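Local coordinates for protein fumarate reductase iron-sulfur subunit (PDB 7D6V) that carries three iron-sulfur clusters of succinate dehydrogenase and probably relays electrons from succinate oxidation in the flavoprotein subunit toward quinone at the membrane anchor, at residues V10-D15 with M98-T103; A6-W11 with V87-L92; H21-E26 with A42-D47. One frame throughout, in Å; residues are numbered along the deposited sequence.

Contact 1: V10-D15 with M98-T103; sequences VWRGDD and MRDLVT
A salt bridge from Arg12 and a backbone hydrogen bond from Gly13 hold the buried Asp100 carboxylate, fixing the turn at Asp100 to the end of strand 4-14 in the 2Fe-2S domain. The strand and the 98-101 part of the turn run in nearly opposite directions. Asp100 OD1 takes both donors. Arg12 NE, 3.1 Å from Asp100 OD1, gives the straight (173°) component of the salt bridge and meets the oxygen from above the carboxylate plane; guanidinium and carboxylate planes are 89° apart. Gly13 N donates to the anti lone pair of the same Asp100 OD1, at 3.2 Å. Bends at chi2 and chi3 fold the Arg12 chain back toward the turn. Asp100 OD2 has a weak bond from Arg12 NH1 and a stronger partner in Ala49 N. Arg99 adds a long charge interaction, its NE 3.7 Å from Asp100 OD2, which lies over a guanidinium face. Asp100 O lies at the Trp11 ring edge, near its plane, beside CE3 and CZ3. Met98 and Arg99 both oppose Val102, a classic beta bulge in the 97-99/102-103 hairpin. Strand 17-27 flanks strand 4-14, Arg12 NH2 bonding to Tyr23 OH; Trp11 NE1 bonds to Gln20 O of the membrane anchor subunit, while Phe530 of subunit A packs on Arg99 and Val102.

Contact 2: A6-W11 with V87-L92; sequences AKLRVW and VTVTPL
The Leu8 and Val87 side chains run alongside each other from strand 4-14 and the nearly parallel segment 87-92. The CG of Leu8 sits beside its backbone N (chi1 -66°), which brings CD2 across to Val87, 3.8 Å from Val87 CB. Further along, the branch Val10 CG2 comes to 4.2 Å from Val89 CB, extending the same apolar row. Arg9, between them in sequence, starts out fully extended, with CG anti to the backbone N (chi1 -175°), and turns only at chi3 (67°), where the bend lays the guanidinium obliquely across Thr88. Arg9 NE is 2.8 Å from Thr88 OG1, and the methyl Thr88 CG2 sits at the guanidinium edge, in its plane. The two backbones are joined by hydrogen bonds: Val87 N to Lys7 O, 2.9 Å, Arg9 N to Val87 O, 2.9 Å, and Trp11 N to Val89 O, 2.9 Å. This is the parallel pairing of the beta-grasp fold of 2Fe-2S ferredoxin domains, in which strand 4-14 is central, flanked by 17-27 and 86-87. The backbone stays extended beyond Val87, but the ladder is interrupted: Arg9 O is 3.9 Å from Val89 N before Trp11 N resumes bonding to Val89 O. There the Trp11 side chain is set roughly perpendicular to Pro91, the indole atom CE3 lying 3.8 Å from Pro91 CD in an oblique approach. Leu26 of the membrane anchor subunit packs on Arg9, Thr88 and Thr90, while Val87 packs on Met78 and Phe81 of this chain.

Contact 3: H21-E26 with A42-D47; sequences HDYTVE and ATQTPD
Tyr23 and Thr45 make the apolar part of this contact, their side chains converging head-on, and a single methyl does the touching. Thr45 CG2 lies 3.8 Å from Tyr23 CE2 and 3.9 Å from Tyr23 CZ, so it meets the outer, hydroxyl-bearing end of the phenol, at an oblique angle to the ring. Thr45 has chi1 67°, a rotamer that places CG2 beside its own backbone N and turns it to the tyrosine, while OG1 makes a weak hydrogen bond back to Leu40 O in the last turns of helix 33-43. The backbones stay well apart, with 8.6 Å between Tyr23 CA and Gln44 CA, and the gap is bridged by side chains, one of which, Gln44, reaches toward a strand carbonyl.

In the beta-grasp fold a helix packs across the sheet, and here helix 33-43 covers strand 17-27 on the side of Tyr23 and Val25; Val25 rests on Ile36, Arg39 and Leu40. Gln44 is the first residue to leave helical geometry, and its chain reaches out extended beyond CG toward the strand.

The polar groups involved are the Gln44 amide and the Tyr23 hydroxyl. Gln44 passes Tyr23 head to tail, with amide and ring planes 76° apart, and its CD stands 4.2 Å from Thr24 O. Beyond the methyl contact, the phenol oxygen Tyr23 OH is hydrogen-bonded to Arg12 NH2. Pro46 O, later in the loop, is hydrogen-bonded to Tyr482 OH of subunit A.

Overall arrangement
From the N terminus, strand 4-14 supplies one side of both contact 1 and contact 2, which share Val10 and Trp11. Contact 2 closes its loop when the chain returns at 87-92; contact 1 closes a slightly later one at 98-103, and the two touch where Leu101 and Asp100 pack against Thr90 and Pro91. Contact 3 is nested inside both loops, its short loop running from strand 17-27 through helix 33-43 to 42-47. Since strands 4-14 and 17-27 are neighbours, backbone bonds such as Val10 O to His21 N link all three. Together the contacts tie the sheet to its helix, the returning segment 87-92 and the later hairpin.

Contact 1: V10-D15 with M98-T103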
ATOM      1  N   VAL B  10       2.777   1.077 -26.556  1.00 14.70           N
ATOM      2  CA  VAL B  10       3.065   0.039 -25.568  1.00 14.70           C
ATOM      3  C   VAL B  10       4.158  -0.906 -26.059  1.00 14.70           C
ATOM      4  O   VAL B  10       4.194  -1.294 -27.233  1.00 14.70           O
ATOM      5  CB  VAL B  10       1.773  -0.733 -25.248  1.00 14.70           C
ATOM      6  CG1 VAL B  10       2.042  -1.890 -24.302  1.00 14.70           C
ATOM      7  CG2 VAL B  10       0.726   0.200 -24.674  1.00 14.70           C
ATOM      8  N   TRP B  11       5.049  -1.296 -25.143  1.00 14.26           N
ATOM      9  CA  TRP B  11       6.137  -2.221 -25.450  1.00 14.26           C
ATOM     10  C   TRP B  11       5.647  -3.667 -25.419  1.00 14.26           C
ATOM     11  O   TRP B  11       5.009  -4.094 -24.453  1.00 14.26           O
ATOM     12  CB  TRP B  11       7.281  -2.039 -24.451  1.00 14.26           C
ATOM     13  CG  TRP B  11       8.521  -2.827 -24.776  1.00 14.26           C
ATOM     14  CD1 TRP B  11       9.575  -2.414 -25.532  1.00 14.26           C
ATOM     15  CD2 TRP B  11       8.832  -4.162 -24.355  1.00 14.26           C
ATOM     16  NE1 TRP B  11      10.520  -3.404 -25.610  1.00 14.26           N
ATOM     17  CE2 TRP B  11      10.087  -4.489 -24.897  1.00 14.26           C
ATOM     18  CE3 TRP B  11       8.169  -5.113 -23.577  1.00 14.26           C
ATOM     19  CZ2 TRP B  11      10.692  -5.722 -24.683  1.00 14.26           C
ATOM     20  CZ3 TRP B  11       8.770  -6.334 -23.368  1.00 14.26           C
ATOM     21  CH2 TRP B  11      10.017  -6.630 -23.919  1.00 14.26           C
ATOM     22  N   ARG B  12       5.955  -4.423 -26.473  1.00 14.46           N
ATOM     23  CA  ARG B  12       5.584  -5.828 -26.582  1.00 14.46           C
ATOM     24  C   ARG B  12       6.828  -6.683 -26.778  1.00 14.46           C
ATOM     25  O   ARG B  12       7.751  -6.292 -27.494  1.00 14.46           O
ATOM     26  CB  ARG B  12       4.618  -6.073 -27.752  1.00 14.46           C
ATOM     27  CG  ARG B  12       3.420  -5.154 -27.811  1.00 14.46           C
ATOM     28  CD  ARG B  12       2.454  -5.386 -26.669  1.00 14.46           C
ATOM     29  NE  ARG B  12       2.157  -6.798 -26.454  1.00 14.46           N
ATOM     30  CZ  ARG B  12       1.135  -7.445 -27.005  1.00 14.46           C
ATOM     31  NH1 ARG B  12       0.944  -8.728 -26.744  1.00 14.46           N
ATOM     32  NH2 ARG B  12       0.309  -6.813 -27.823  1.00 14.46           N
ATOM     33  N   GLY B  13       6.849  -7.847 -26.151  1.00 15.20           N
ATOM     34  CA  GLY B  13       7.939  -8.782 -26.326  1.00 15.20           C
ATOM     35  C   GLY B  13       8.142  -9.616 -25.079  1.00 15.20           C
ATOM     36  O   GLY B  13       7.305  -9.642 -24.184  1.00 15.20           O
ATOM     37  N   ASP B  14       9.278 -10.303 -25.047  1.00 17.74           N
ATOM     38  CA  ASP B  14       9.667 -11.130 -23.907  1.00 17.74           C
ATOM     39  C   ASP B  14      11.176 -11.000 -23.730  1.00 17.74           C
ATOM     40  O   ASP B  14      11.814 -10.094 -24.275  1.00 17.74           O
ATOM     41  CB  ASP B  14       9.199 -12.584 -24.082  1.00 17.74           C
ATOM     42  CG  ASP B  14       9.661 -13.205 -25.388  1.00 17.74           C
ATOM     43  OD1 ASP B  14       8.866 -13.943 -26.002  1.00 17.74           O
ATOM     44  OD2 ASP B  14      10.811 -12.967 -25.802  1.00 17.74           O
ATOM     45  N   ASP B  15      11.760 -11.912 -22.951  1.00 20.02           N
ATOM     46  CA  ASP B  15      13.182 -11.863 -22.634  1.00 20.02           C
ATOM     47  C   ASP B  15      14.084 -12.086 -23.842  1.00 20.02           C
ATOM     48  O   ASP B  15      15.288 -11.833 -23.740  1.00 20.02           O
ATOM     49  CB  ASP B  15      13.513 -12.895 -21.557  1.00 20.02           C
ATOM     50  CG  ASP B  15      13.097 -14.301 -21.947  1.00 20.02           C
ATOM     51  OD1 ASP B  15      13.423 -15.245 -21.198  1.00 20.02           O
ATOM     52  OD2 ASP B  15      12.441 -14.464 -22.996  1.00 20.02           O
ATOM     53  N   MET B  98       9.474 -10.505 -17.930  1.00 15.66           N
ATOM     54  CA  MET B  98       8.746 -11.744 -18.185  1.00 15.66           C
ATOM     55  C   MET B  98       8.053 -11.685 -19.538  1.00 15.66           C
ATOM     56  O   MET B  98       8.342 -12.481 -20.437  1.00 15.66           O
ATOM     57  CB  MET B  98       7.725 -11.999 -17.075  1.00 15.66           C
ATOM     58  CG  MET B  98       8.288 -12.632 -15.823  1.00 15.66           C
ATOM     59  SD  MET B  98       7.065 -12.687 -14.504  1.00 15.66           S
ATOM     60  CE  MET B  98       7.939 -13.634 -13.267  1.00 15.66           C
ATOM     61  N   ARG B  99       7.141 -10.735 -19.698  1.00 15.48           N
ATOM     62  CA  ARG B  99       6.481 -10.489 -20.968  1.00 15.48           C
ATOM     63  C   ARG B  99       6.180  -8.995 -21.033  1.00 15.48           C
ATOM     64  O   ARG B  99       6.823  -8.201 -20.340  1.00 15.48           O
ATOM     65  CB  ARG B  99       5.249 -11.394 -21.121  1.00 15.48           C
ATOM     66  CG  ARG B  99       4.976 -11.781 -22.557  1.00 15.48           C
ATOM     67  CD  ARG B  99       3.598 -12.356 -22.733  1.00 15.48           C
ATOM     68  NE  ARG B  99       3.219 -12.394 -24.137  1.00 15.48           N
ATOM     69  CZ  ARG B  99       1.966 -12.442 -24.568  1.00 15.48           C
ATOM     70  NH1 ARG B  99       0.968 -12.463 -23.698  1.00 15.48           N
ATOM     71  NH2 ARG B  99       1.714 -12.468 -25.867  1.00 15.48           N
ATOM     72  N   ASP B 100       5.187  -8.617 -21.840  1.00 14.59           N
ATOM     73  CA  ASP B 100       5.025  -7.244 -22.315  1.00 14.59           C
ATOM     74  C   ASP B 100       5.241  -6.179 -21.242  1.00 14.59           C
ATOM     75  O   ASP B 100       6.162  -5.365 -21.345  1.00 14.59           O
ATOM     76  CB  ASP B 100       3.632  -7.099 -22.932  1.00 14.59           C
ATOM     77  CG  ASP B 100       3.271  -8.263 -23.825  1.00 14.59           C
ATOM     78  OD1 ASP B 100       4.037  -8.557 -24.762  1.00 14.59           O
ATOM     79  OD2 ASP B 100       2.224  -8.894 -23.587  1.00 14.59           O
ATOM     80  N   LEU B 101       4.421  -6.171 -20.195  1.00 13.85           N
ATOM     81  CA  LEU B 101       4.554  -5.172 -19.140  1.00 13.85           C
ATOM     82  C   LEU B 101       4.879  -5.789 -17.788  1.00 13.85           C
ATOM     83  O   LEU B 101       4.835  -5.089 -16.773  1.00 13.85           O
ATOM     84  CB  LEU B 101       3.284  -4.328 -19.031  1.00 13.85           C
ATOM     85  CG  LEU B 101       2.917  -3.454 -20.230  1.00 13.85           C
ATOM     86  CD1 LEU B 101       1.668  -2.651 -19.932  1.00 13.85           C
ATOM     87  CD2 LEU B 101       4.065  -2.542 -20.614  1.00 13.85           C
ATOM     88  N   VAL B 102       5.208  -7.075 -17.750  1.00 14.48           N
ATOM     89  CA  VAL B 102       5.436  -7.807 -16.513  1.00 14.48           C
ATOM     90  C   VAL B 102       6.919  -8.125 -16.408  1.00 14.48           C
ATOM     91  O   VAL B 102       7.520  -8.634 -17.360  1.00 14.48           O
ATOM     92  CB  VAL B 102       4.590  -9.089 -16.467  1.00 14.48           C
ATOM     93  CG1 VAL B 102       4.758  -9.790 -15.141  1.00 14.48           C
ATOM     94  CG2 VAL B 102       3.143  -8.754 -16.705  1.00 14.48           C
ATOM     95  N   THR B 103       7.507  -7.819 -15.257  1.00 14.35           N
ATOM     96  CA  THR B 103       8.903  -8.117 -14.994  1.00 14.35           C
ATOM     97  C   THR B 103       9.009  -9.136 -13.867  1.00 14.35           C
ATOM     98  O   THR B 103       8.064  -9.357 -13.109  1.00 14.35           O
ATOM     99  CB  THR B 103       9.695  -6.855 -14.628  1.00 14.35           C
ATOM    100  OG1 THR B 103       8.993  -6.121 -13.619  1.00 14.35           O
ATOM    101  CG2 THR B 103       9.879  -5.978 -15.848  1.00 14.35           C
TER

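Contact 2: A6-W11 with V87-L92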
ATOM      1  N   ALA B   6      -6.559   8.444 -28.229  1.00 21.24           N
ATOM      2  CA  ALA B   6      -5.175   8.691 -27.860  1.00 21.24           C
ATOM      3  C   ALA B   6      -4.233   7.771 -28.625  1.00 21.24           C
ATOM      4  O   ALA B   6      -4.641   6.772 -29.218  1.00 21.24           O
ATOM      5  CB  ALA B   6      -4.973   8.503 -26.359  1.00 21.24           C
ATOM      6  N   LYS B   7      -2.952   8.129 -28.603  1.00 19.90           N
ATOM      7  CA  LYS B   7      -1.893   7.337 -29.219  1.00 19.90           C
ATOM      8  C   LYS B   7      -1.020   6.747 -28.118  1.00 19.90           C
ATOM      9  O   LYS B   7      -0.288   7.476 -27.438  1.00 19.90           O
ATOM     10  CB  LYS B   7      -1.068   8.185 -30.185  1.00 19.90           C
ATOM     11  CG  LYS B   7      -1.860   8.698 -31.376  1.00 19.90           C
ATOM     12  CD  LYS B   7      -0.985   9.475 -32.341  1.00 19.90           C
ATOM     13  CE  LYS B   7      -0.556  10.810 -31.754  1.00 19.90           C
ATOM     14  NZ  LYS B   7      -1.699  11.737 -31.557  1.00 19.90           N
ATOM     15  N   LEU B   8      -1.118   5.434 -27.941  1.00 17.55           N
ATOM     16  CA  LEU B   8      -0.249   4.673 -27.059  1.00 17.55           C
ATOM     17  C   LEU B   8       0.859   4.011 -27.866  1.00 17.55           C
ATOM     18  O   LEU B   8       0.729   3.774 -29.068  1.00 17.55           O
ATOM     19  CB  LEU B   8      -1.040   3.610 -26.296  1.00 17.55           C
ATOM     20  CG  LEU B   8      -2.081   4.087 -25.289  1.00 17.55           C
ATOM     21  CD1 LEU B   8      -2.851   2.901 -24.743  1.00 17.55           C
ATOM     22  CD2 LEU B   8      -1.420   4.856 -24.166  1.00 17.55           C
ATOM     23  N   ARG B   9       1.968   3.727 -27.187  1.00 16.63           N
ATOM     24  CA  ARG B   9       3.134   3.126 -27.820  1.00 16.63           C
ATOM     25  C   ARG B   9       3.663   2.017 -26.900  1.00 16.63           C
ATOM     26  O   ARG B   9       4.802   2.021 -26.449  1.00 16.63           O
ATOM     27  CB  ARG B   9       4.166   4.198 -28.175  1.00 16.63           C
ATOM     28  CG  ARG B   9       5.353   3.676 -28.953  1.00 16.63           C
ATOM     29  CD  ARG B   9       6.364   4.754 -29.321  1.00 16.63           C
ATOM     30  NE  ARG B   9       7.061   5.322 -28.175  1.00 16.63           N
ATOM     31  CZ  ARG B   9       7.857   6.383 -28.246  1.00 16.63           C
ATOM     32  NH1 ARG B   9       8.052   6.981 -29.411  1.00 16.63           N
ATOM     33  NH2 ARG B   9       8.462   6.843 -27.161  1.00 16.63           N
ATOM     34  N   VAL B  10       2.777   1.077 -26.556  1.00 14.70           N
ATOM     35  CA  VAL B  10       3.065   0.039 -25.568  1.00 14.70           C
ATOM     36  C   VAL B  10       4.158  -0.906 -26.059  1.00 14.70           C
ATOM     37  O   VAL B  10       4.194  -1.294 -27.233  1.00 14.70           O
ATOM     38  CB  VAL B  10       1.773  -0.733 -25.248  1.00 14.70           C
ATOM     39  CG1 VAL B  10       2.042  -1.890 -24.302  1.00 14.70           C
ATOM     40  CG2 VAL B  10       0.726   0.200 -24.674  1.00 14.70           C
ATOM     41  N   TRP B  11       5.049  -1.296 -25.143  1.00 14.26           N
ATOM     42  CA  TRP B  11       6.137  -2.221 -25.450  1.00 14.26           C
ATOM     43  C   TRP B  11       5.647  -3.667 -25.419  1.00 14.26           C
ATOM     44  O   TRP B  11       5.009  -4.094 -24.453  1.00 14.26           O
ATOM     45  CB  TRP B  11       7.281  -2.039 -24.451  1.00 14.26           C
ATOM     46  CG  TRP B  11       8.521  -2.827 -24.776  1.00 14.26           C
ATOM     47  CD1 TRP B  11       9.575  -2.414 -25.532  1.00 14.26           C
ATOM     48  CD2 TRP B  11       8.832  -4.162 -24.355  1.00 14.26           C
ATOM     49  NE1 TRP B  11      10.520  -3.404 -25.610  1.00 14.26           N
ATOM     50  CE2 TRP B  11      10.087  -4.489 -24.897  1.00 14.26           C
ATOM     51  CE3 TRP B  11       8.169  -5.113 -23.577  1.00 14.26           C
ATOM     52  CZ2 TRP B  11      10.692  -5.722 -24.683  1.00 14.26           C
ATOM     53  CZ3 TRP B  11       8.770  -6.334 -23.368  1.00 14.26           C
ATOM     54  CH2 TRP B  11      10.017  -6.630 -23.919  1.00 14.26           C
ATOM     55  N   VAL B  87       1.702   8.533 -25.536  1.00 17.69           N
ATOM     56  CA  VAL B  87       2.022   7.954 -24.235  1.00 17.69           C
ATOM     57  C   VAL B  87       2.688   6.604 -24.460  1.00 17.69           C
ATOM     58  O   VAL B  87       2.134   5.739 -25.145  1.00 17.69           O
ATOM     59  CB  VAL B  87       0.765   7.817 -23.361  1.00 17.69           C
ATOM     60  CG1 VAL B  87       1.148   7.475 -21.939  1.00 17.69           C
ATOM     61  CG2 VAL B  87      -0.041   9.100 -23.397  1.00 17.69           C
ATOM     62  N   THR B  88       3.869   6.417 -23.879  1.00 15.69           N
ATOM     63  CA  THR B  88       4.707   5.251 -24.145  1.00 15.69           C
ATOM     64  C   THR B  88       4.834   4.419 -22.877  1.00 15.69           C
ATOM     65  O   THR B  88       5.580   4.783 -21.965  1.00 15.69           O
ATOM     66  CB  THR B  88       6.081   5.689 -24.641  1.00 15.69           C
ATOM     67  OG1 THR B  88       5.939   6.367 -25.891  1.00 15.69           O
ATOM     68  CG2 THR B  88       6.992   4.490 -24.823  1.00 15.69           C
ATOM     69  N   VAL B  89       4.159   3.274 -22.843  1.00 14.20           N
ATOM     70  CA  VAL B  89       4.112   2.426 -21.657  1.00 14.20           C
ATOM     71  C   VAL B  89       5.050   1.244 -21.867  1.00 14.20           C
ATOM     72  O   VAL B  89       4.891   0.474 -22.821  1.00 14.20           O
ATOM     73  CB  VAL B  89       2.679   1.951 -21.369  1.00 14.20           C
ATOM     74  CG1 VAL B  89       2.591   1.339 -19.982  1.00 14.20           C
ATOM     75  CG2 VAL B  89       1.703   3.101 -21.516  1.00 14.20           C
ATOM     76  N   THR B  90       6.010   1.093 -20.966  1.00 13.21           N
ATOM     77  CA  THR B  90       7.011   0.040 -20.988  1.00 13.21           C
ATOM     78  C   THR B  90       7.095  -0.597 -19.611  1.00 13.21           C
ATOM     79  O   THR B  90       6.682   0.005 -18.616  1.00 13.21           O
ATOM     80  CB  THR B  90       8.395   0.577 -21.389  1.00 13.21           C
ATOM     81  OG1 THR B  90       8.951   1.334 -20.309  1.00 13.21           O
ATOM     82  CG2 THR B  90       8.307   1.446 -22.627  1.00 13.21           C
ATOM     83  N   PRO B  91       7.612  -1.821 -19.520  1.00 12.96           N
ATOM     84  CA  PRO B  91       7.824  -2.434 -18.206  1.00 12.96           C
ATOM     85  C   PRO B  91       8.976  -1.770 -17.467  1.00 12.96           C
ATOM     86  O   PRO B  91       9.708  -0.936 -18.002  1.00 12.96           O
ATOM     87  CB  PRO B  91       8.146  -3.889 -18.546  1.00 12.96           C
ATOM     88  CG  PRO B  91       8.712  -3.825 -19.912  1.00 12.96           C
ATOM     89  CD  PRO B  91       7.955  -2.745 -20.613  1.00 12.96           C
ATOM     90  N   LEU B  92       9.119  -2.147 -16.200  1.00 12.74           N
ATOM     91  CA  LEU B  92      10.248  -1.689 -15.404  1.00 12.74           C
ATOM     92  C   LEU B  92      11.554  -2.157 -16.031  1.00 12.74           C
ATOM     93  O   LEU B  92      11.687  -3.318 -16.426  1.00 12.74           O
ATOM     94  CB  LEU B  92      10.126  -2.207 -13.973  1.00 12.74           C
ATOM     95  CG  LEU B  92       8.841  -1.869 -13.219  1.00 12.74           C
ATOM     96  CD1 LEU B  92       8.897  -2.419 -11.812  1.00 12.74           C
ATOM     97  CD2 LEU B  92       8.619  -0.373 -13.191  1.00 12.74           C
TER

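Contact 3: H21-E26 with A42-D47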
ATOM      1  N   HIS B  21       4.902  -0.849 -29.852  1.00 15.89           N
ATOM      2  CA  HIS B  21       3.825  -0.996 -30.820  1.00 15.89           C
ATOM      3  C   HIS B  21       2.839   0.151 -30.666  1.00 15.89           C
ATOM      4  O   HIS B  21       2.542   0.581 -29.550  1.00 15.89           O
ATOM      5  CB  HIS B  21       3.109  -2.337 -30.645  1.00 15.89           C
ATOM      6  CG  HIS B  21       3.851  -3.496 -31.232  1.00 15.89           C
ATOM      7  ND1 HIS B  21       4.950  -4.062 -30.622  1.00 15.89           N
ATOM      8  CD2 HIS B  21       3.657  -4.192 -32.376  1.00 15.89           C
ATOM      9  CE1 HIS B  21       5.399  -5.057 -31.363  1.00 15.89           C
ATOM     10  NE2 HIS B  21       4.632  -5.158 -32.433  1.00 15.89           N
ATOM     11  N   ASP B  22       2.319   0.631 -31.792  1.00 16.54           N
ATOM     12  CA  ASP B  22       1.438   1.792 -31.824  1.00 16.54           C
ATOM     13  C   ASP B  22      -0.017   1.340 -31.810  1.00 16.54           C
ATOM     14  O   ASP B  22      -0.456   0.619 -32.710  1.00 16.54           O
ATOM     15  CB  ASP B  22       1.720   2.645 -33.060  1.00 16.54           C
ATOM     16  CG  ASP B  22       3.011   3.427 -32.944  1.00 16.54           C
ATOM     17  OD1 ASP B  22       3.386   3.796 -31.813  1.00 16.54           O
ATOM     18  OD2 ASP B  22       3.652   3.680 -33.982  1.00 16.54           O
ATOM     19  N   TYR B  23      -0.761   1.773 -30.795  1.00 16.96           N
ATOM     20  CA  TYR B  23      -2.181   1.481 -30.669  1.00 16.96           C
ATOM     21  C   TYR B  23      -2.962   2.776 -30.492  1.00 16.96           C
ATOM     22  O   TYR B  23      -2.465   3.742 -29.911  1.00 16.96           O
ATOM     23  CB  TYR B  23      -2.458   0.547 -29.486  1.00 16.96           C
ATOM     24  CG  TYR B  23      -1.740  -0.778 -29.561  1.00 16.96           C
ATOM     25  CD1 TYR B  23      -0.651  -1.046 -28.746  1.00 16.96           C
ATOM     26  CD2 TYR B  23      -2.155  -1.762 -30.443  1.00 16.96           C
ATOM     27  CE1 TYR B  23       0.006  -2.254 -28.813  1.00 16.96           C
ATOM     28  CE2 TYR B  23      -1.507  -2.968 -30.516  1.00 16.96           C
ATOM     29  CZ  TYR B  23      -0.428  -3.212 -29.699  1.00 16.96           C
ATOM     30  OH  TYR B  23       0.219  -4.423 -29.774  1.00 16.96           O
ATOM     31  N   THR B  24      -4.194   2.787 -30.997  1.00 19.94           N
ATOM     32  CA  THR B  24      -5.099   3.925 -30.859  1.00 19.94           C
ATOM     33  C   THR B  24      -6.298   3.501 -30.022  1.00 19.94           C
ATOM     34  O   THR B  24      -7.052   2.610 -30.424  1.00 19.94           O
ATOM     35  CB  THR B  24      -5.561   4.439 -32.224  1.00 19.94           C
ATOM     36  OG1 THR B  24      -4.423   4.824 -33.003  1.00 19.94           O
ATOM     37  CG2 THR B  24      -6.479   5.636 -32.057  1.00 19.94           C
ATOM     38  N   VAL B  25      -6.477   4.144 -28.869  1.00 20.30           N
ATOM     39  CA  VAL B  25      -7.520   3.779 -27.918  1.00 20.30           C
ATOM     40  C   VAL B  25      -8.343   5.013 -27.577  1.00 20.30           C
ATOM     41  O   VAL B  25      -7.840   6.139 -27.572  1.00 20.30           O
ATOM     42  CB  VAL B  25      -6.932   3.148 -26.633  1.00 20.30           C
ATOM     43  CG1 VAL B  25      -8.024   2.512 -25.791  1.00 20.30           C
ATOM     44  CG2 VAL B  25      -5.862   2.128 -26.974  1.00 20.30           C
ATOM     45  N   GLU B  26      -9.622   4.788 -27.286  1.00 23.04           N
ATOM     46  CA  GLU B  26     -10.527   5.853 -26.881  1.00 23.04           C
ATOM     47  C   GLU B  26     -10.345   6.175 -25.403  1.00 23.04           C
ATOM     48  O   GLU B  26     -10.358   5.277 -24.558  1.00 23.04           O
ATOM     49  CB  GLU B  26     -11.968   5.436 -27.160  1.00 23.04           C
ATOM     50  CG  GLU B  26     -13.010   6.445 -26.749  1.00 23.04           C
ATOM     51  CD  GLU B  26     -14.310   5.787 -26.335  1.00 23.04           C
ATOM     52  OE1 GLU B  26     -14.364   5.231 -25.219  1.00 23.04           O
ATOM     53  OE2 GLU B  26     -15.277   5.824 -27.126  1.00 23.04           O
ATOM     54  N   ALA B  42      -9.399  -5.648 -23.820  1.00 17.86           N
ATOM     55  CA  ALA B  42     -10.722  -6.155 -24.150  1.00 17.86           C
ATOM     56  C   ALA B  42     -11.126  -5.884 -25.590  1.00 17.86           C
ATOM     57  O   ALA B  42     -12.109  -6.467 -26.056  1.00 17.86           O
ATOM     58  CB  ALA B  42     -11.763  -5.558 -23.203  1.00 17.86           C
ATOM     59  N   THR B  43     -10.404  -5.025 -26.307  1.00 18.59           N
ATOM     60  CA  THR B  43     -10.757  -4.691 -27.682  1.00 18.59           C
ATOM     61  C   THR B  43      -9.737  -5.140 -28.717  1.00 18.59           C
ATOM     62  O   THR B  43     -10.128  -5.600 -29.789  1.00 18.59           O
ATOM     63  CB  THR B  43     -10.969  -3.180 -27.821  1.00 18.59           C
ATOM     64  OG1 THR B  43      -9.798  -2.487 -27.371  1.00 18.59           O
ATOM     65  CG2 THR B  43     -12.165  -2.731 -26.999  1.00 18.59           C
ATOM     66  N   GLN B  44      -8.442  -5.021 -28.442  1.00 17.66           N
ATOM     67  CA  GLN B  44      -7.434  -5.249 -29.472  1.00 17.66           C
ATOM     68  C   GLN B  44      -6.413  -6.318 -29.121  1.00 17.66           C
ATOM     69  O   GLN B  44      -6.050  -7.117 -29.987  1.00 17.66           O
ATOM     70  CB  GLN B  44      -6.700  -3.938 -29.783  1.00 17.66           C
ATOM     71  CG  GLN B  44      -7.554  -2.902 -30.490  1.00 17.66           C
ATOM     72  CD  GLN B  44      -6.855  -1.567 -30.636  1.00 17.66           C
ATOM     73  OE1 GLN B  44      -7.242  -0.581 -30.013  1.00 17.66           O
ATOM     74  NE2 GLN B  44      -5.824  -1.527 -31.466  1.00 17.66           N
ATOM     75  N   THR B  45      -5.935  -6.361 -27.875  1.00 16.76           N
ATOM     76  CA  THR B  45      -4.818  -7.215 -27.473  1.00 16.76           C
ATOM     77  C   THR B  45      -5.239  -8.072 -26.286  1.00 16.76           C
ATOM     78  O   THR B  45      -4.902  -7.762 -25.134  1.00 16.76           O
ATOM     79  CB  THR B  45      -3.583  -6.389 -27.123  1.00 16.76           C
ATOM     80  OG1 THR B  45      -3.835  -5.630 -25.935  1.00 16.76           O
ATOM     81  CG2 THR B  45      -3.235  -5.443 -28.253  1.00 16.76           C
ATOM     82  N   PRO B  46      -5.967  -9.164 -26.528  1.00 16.71           N
ATOM     83  CA  PRO B  46      -6.431 -10.001 -25.409  1.00 16.71           C
ATOM     84  C   PRO B  46      -5.307 -10.618 -24.593  1.00 16.71           C
ATOM     85  O   PRO B  46      -5.486 -10.861 -23.394  1.00 16.71           O
ATOM     86  CB  PRO B  46      -7.274 -11.081 -26.104  1.00 16.71           C
ATOM     87  CG  PRO B  46      -7.495 -10.594 -27.493  1.00 16.71           C
ATOM     88  CD  PRO B  46      -6.342  -9.727 -27.832  1.00 16.71           C
ATOM     89  N   ASP B  47      -4.151 -10.877 -25.206  1.00 17.33           N
ATOM     90  CA  ASP B  47      -3.048 -11.575 -24.560  1.00 17.33           C
ATOM     91  C   ASP B  47      -1.959 -10.629 -24.062  1.00 17.33           C
ATOM     92  O   ASP B  47      -0.821 -11.058 -23.858  1.00 17.33           O
ATOM     93  CB  ASP B  47      -2.445 -12.602 -25.515  1.00 17.33           C
ATOM     94  CG  ASP B  47      -2.077 -12.002 -26.851  1.00 17.33           C
ATOM     95  OD1 ASP B  47      -2.608 -10.922 -27.181  1.00 17.33           O
ATOM     96  OD2 ASP B  47      -1.244 -12.595 -27.563  1.00 17.33           O
TER